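Local coordinates for hemolysin-related protein (Vibrio cholerae serotype O1, PDB 6MLT) that is a secreted component of the biofilm matrix that binds metal ions and carbohydrate and probably helps the biofilm adhere to surfaces, at residues 478-483 and 487-492. Sequence-based numbering, arbitrary orientation.
With NA (sodium ion), chain H.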
loop_
_atom_site.group_PDB
_atom_site.type_symbol
_atom_site.label_atom_id
_atom_site.label_comp_id
_atom_site.label_asym_id
_atom_site.label_seq_id
_atom_site.Cartn_x
_atom_site.Cartn_y
_atom_site.Cartn_z
ATOM N N VAL A 478 12.072 6.447 6.164
ATOM C CA VAL A 478 12.338 5.020 6.088
ATOM C C VAL A 478 11.589 4.488 4.875
ATOM O O VAL A 478 10.660 5.118 4.365
ATOM C CB VAL A 478 11.885 4.272 7.360
ATOM C CG1 VAL A 478 12.682 4.744 8.570
ATOM C CG2 VAL A 478 10.393 4.475 7.596
ATOM N N SER A 479 12.004 3.311 4.412
ATOM C CA SER A 479 11.264 2.582 3.389
ATOM C C SER A 479 11.374 1.096 3.700
ATOM O O SER A 479 12.000 0.694 4.684
ATOM C CB SER A 479 11.780 2.906 1.982
ATOM O OG SER A 479 13.081 2.390 1.794
ATOM N N ALA A 480 10.759 0.278 2.851
ATOM C CA ALA A 480 10.661 -1.154 3.098
ATOM C C ALA A 480 10.977 -1.922 1.825
ATOM O O ALA A 480 10.686 -1.463 0.717
ATOM C CB ALA A 480 9.265 -1.537 3.592
ATOM N N TYR A 481 11.565 -3.103 2.000
ATOM C CA TYR A 481 11.845 -4.016 0.899
ATOM C C TYR A 481 12.238 -5.373 1.476
ATOM O O TYR A 481 12.872 -5.450 2.534
ATOM C CB TYR A 481 12.959 -3.484 -0.015
ATOM C CG TYR A 481 13.407 -4.506 -1.039
ATOM C CD1 TYR A 481 12.523 -4.981 -2.004
ATOM C CD2 TYR A 481 14.702 -5.016 -1.029
ATOM C CE1 TYR A 481 12.914 -5.938 -2.930
ATOM C CE2 TYR A 481 15.107 -5.973 -1.956
ATOM C CZ TYR A 481 14.206 -6.432 -2.899
ATOM O OH TYR A 481 14.595 -7.378 -3.820
ATOM N N ASP A 482 11.862 -6.437 0.763
ATOM C CA ASP A 482 12.183 -7.814 1.151
ATOM C C ASP A 482 13.484 -8.211 0.464
ATOM O O ASP A 482 13.488 -8.779 -0.628
ATOM C CB ASP A 482 11.043 -8.758 0.775
ATOM C CG ASP A 482 11.344 -10.206 1.114
ATOM O OD1 ASP A 482 12.313 -10.467 1.862
ATOM O OD2 ASP A 482 10.621 -11.090 0.615
ATOM N N PHE A 483 14.608 -7.901 1.118
ATOM C CA PHE A 483 15.917 -8.303 0.607
ATOM C C PHE A 483 16.092 -9.816 0.637
ATOM O O PHE A 483 16.696 -10.394 -0.275
ATOM C CB PHE A 483 17.034 -7.665 1.435
ATOM C CG PHE A 483 17.230 -6.204 1.191
ATOM C CD1 PHE A 483 17.999 -5.766 0.129
ATOM C CD2 PHE A 483 16.691 -5.267 2.057
ATOM C CE1 PHE A 483 18.199 -4.412 -0.084
ATOM C CE2 PHE A 483 16.887 -3.919 1.851
ATOM C CZ PHE A 483 17.643 -3.490 0.778
ATOM N N GLY A 487 9.310 -13.158 1.929
ATOM C CA GLY A 487 7.981 -12.581 1.948
ATOM C C GLY A 487 7.747 -11.544 3.025
ATOM O O GLY A 487 6.655 -10.959 3.069
ATOM N N ILE A 488 8.734 -11.293 3.885
ATOM C CA ILE A 488 8.636 -10.316 4.966
ATOM C C ILE A 488 9.586 -9.166 4.657
ATOM O O ILE A 488 10.771 -9.390 4.394
ATOM C CB ILE A 488 8.969 -10.954 6.328
ATOM C CG1 ILE A 488 8.084 -12.185 6.562
ATOM C CG2 ILE A 488 8.799 -9.928 7.456
ATOM C CD1 ILE A 488 8.386 -12.935 7.852
ATOM N N ASP A 489 9.071 -7.939 4.693
ATOM C CA ASP A 489 9.890 -6.776 4.378
ATOM C C ASP A 489 10.887 -6.503 5.497
ATOM O O ASP A 489 10.577 -6.658 6.683
ATOM C CB ASP A 489 9.019 -5.536 4.169
ATOM C CG ASP A 489 8.386 -5.470 2.776
ATOM O OD1 ASP A 489 8.633 -6.367 1.941
ATOM O OD2 ASP A 489 7.635 -4.500 2.520
ATOM N N GLU A 490 12.097 -6.119 5.099
ATOM C CA GLU A 490 13.053 -5.451 5.964
ATOM C C GLU A 490 12.817 -3.938 5.909
ATOM O O GLU A 490 12.100 -3.423 5.047
ATOM C CB GLU A 490 14.488 -5.798 5.547
ATOM C CG GLU A 490 14.956 -7.202 5.951
ATOM C CD GLU A 490 14.356 -8.332 5.111
ATOM O OE1 GLU A 490 14.488 -8.298 3.867
ATOM O OE2 GLU A 490 13.754 -9.262 5.698
ATOM N N VAL A 491 13.428 -3.226 6.856
ATOM C CA VAL A 491 13.316 -1.778 6.977
ATOM C C VAL A 491 14.629 -1.141 6.540
ATOM O O VAL A 491 15.715 -1.577 6.945
ATOM C CB VAL A 491 12.985 -1.353 8.421
ATOM C CG1 VAL A 491 12.685 0.145 8.477
ATOM C CG2 VAL A 491 11.825 -2.167 8.970
ATOM N N LEU A 492 14.522 -0.089 5.734
ATOM C CA LEU A 492 15.670 0.682 5.282
ATOM C C LEU A 492 15.650 2.015 6.009
ATOM O O LEU A 492 14.656 2.743 5.936
ATOM C CB LEU A 492 15.640 0.900 3.770
ATOM C CG LEU A 492 15.742 -0.330 2.874
ATOM C CD1 LEU A 492 14.425 -1.092 2.824
ATOM C CD2 LEU A 492 16.155 0.104 1.483
HETATM NA NA NA H . 12.675 -10.494 4.088
#
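A metal-binding beta hairpin is built by 478-483 and 487-492, whose strands 478-481 and 490-494 are the first two of a four-stranded antiparallel sheet, consistent with a beta-propeller blade carrying an aspartate-rich cation loop as in FG-GAP-like repeats. Asp482 OD1 meets the sodium ion in the turn at 2.3 Å and Ile488 contributes its carbonyl O at 2.2 Å. Glu490 grips it unevenly with both carboxylate oxygens, OE2 at 2.3 Å and OE1 at 2.9 Å; Thr484 and Asp486 complete the site. The glutamate chain bends at chi2 (74°), swinging the carboxylate back across the loop, where OE1 also accepts a weak bond from Phe483 N. With CG anti to the backbone N (chi1 178°), Asp482 divides its carboxylate: OD1 on the metal, OD2 taking the Gly487 N-H at 2.8 Å from above the carboxylate plane. Paired backbone bonds join Tyr481 to Glu490 and Ser479 to Leu492, the straightest from Leu492 N to Ser479 O (174°). On the face shared with Tyr481, Leu492 CD1 packs 3.9 Å from Phe483 CE2; on the other, with Val491, lies Ala480, whose CB touches OD2 of the loop residue Asp489, an oxygen hydrogen-bonded to Ser280. Three carboxylates, from Asp482, Asp486 and Glu490, converge on one cation, which probably offsets part of their mutual repulsion and joins the loop to the start of strand 490-494 and the residue just after strand 478-481.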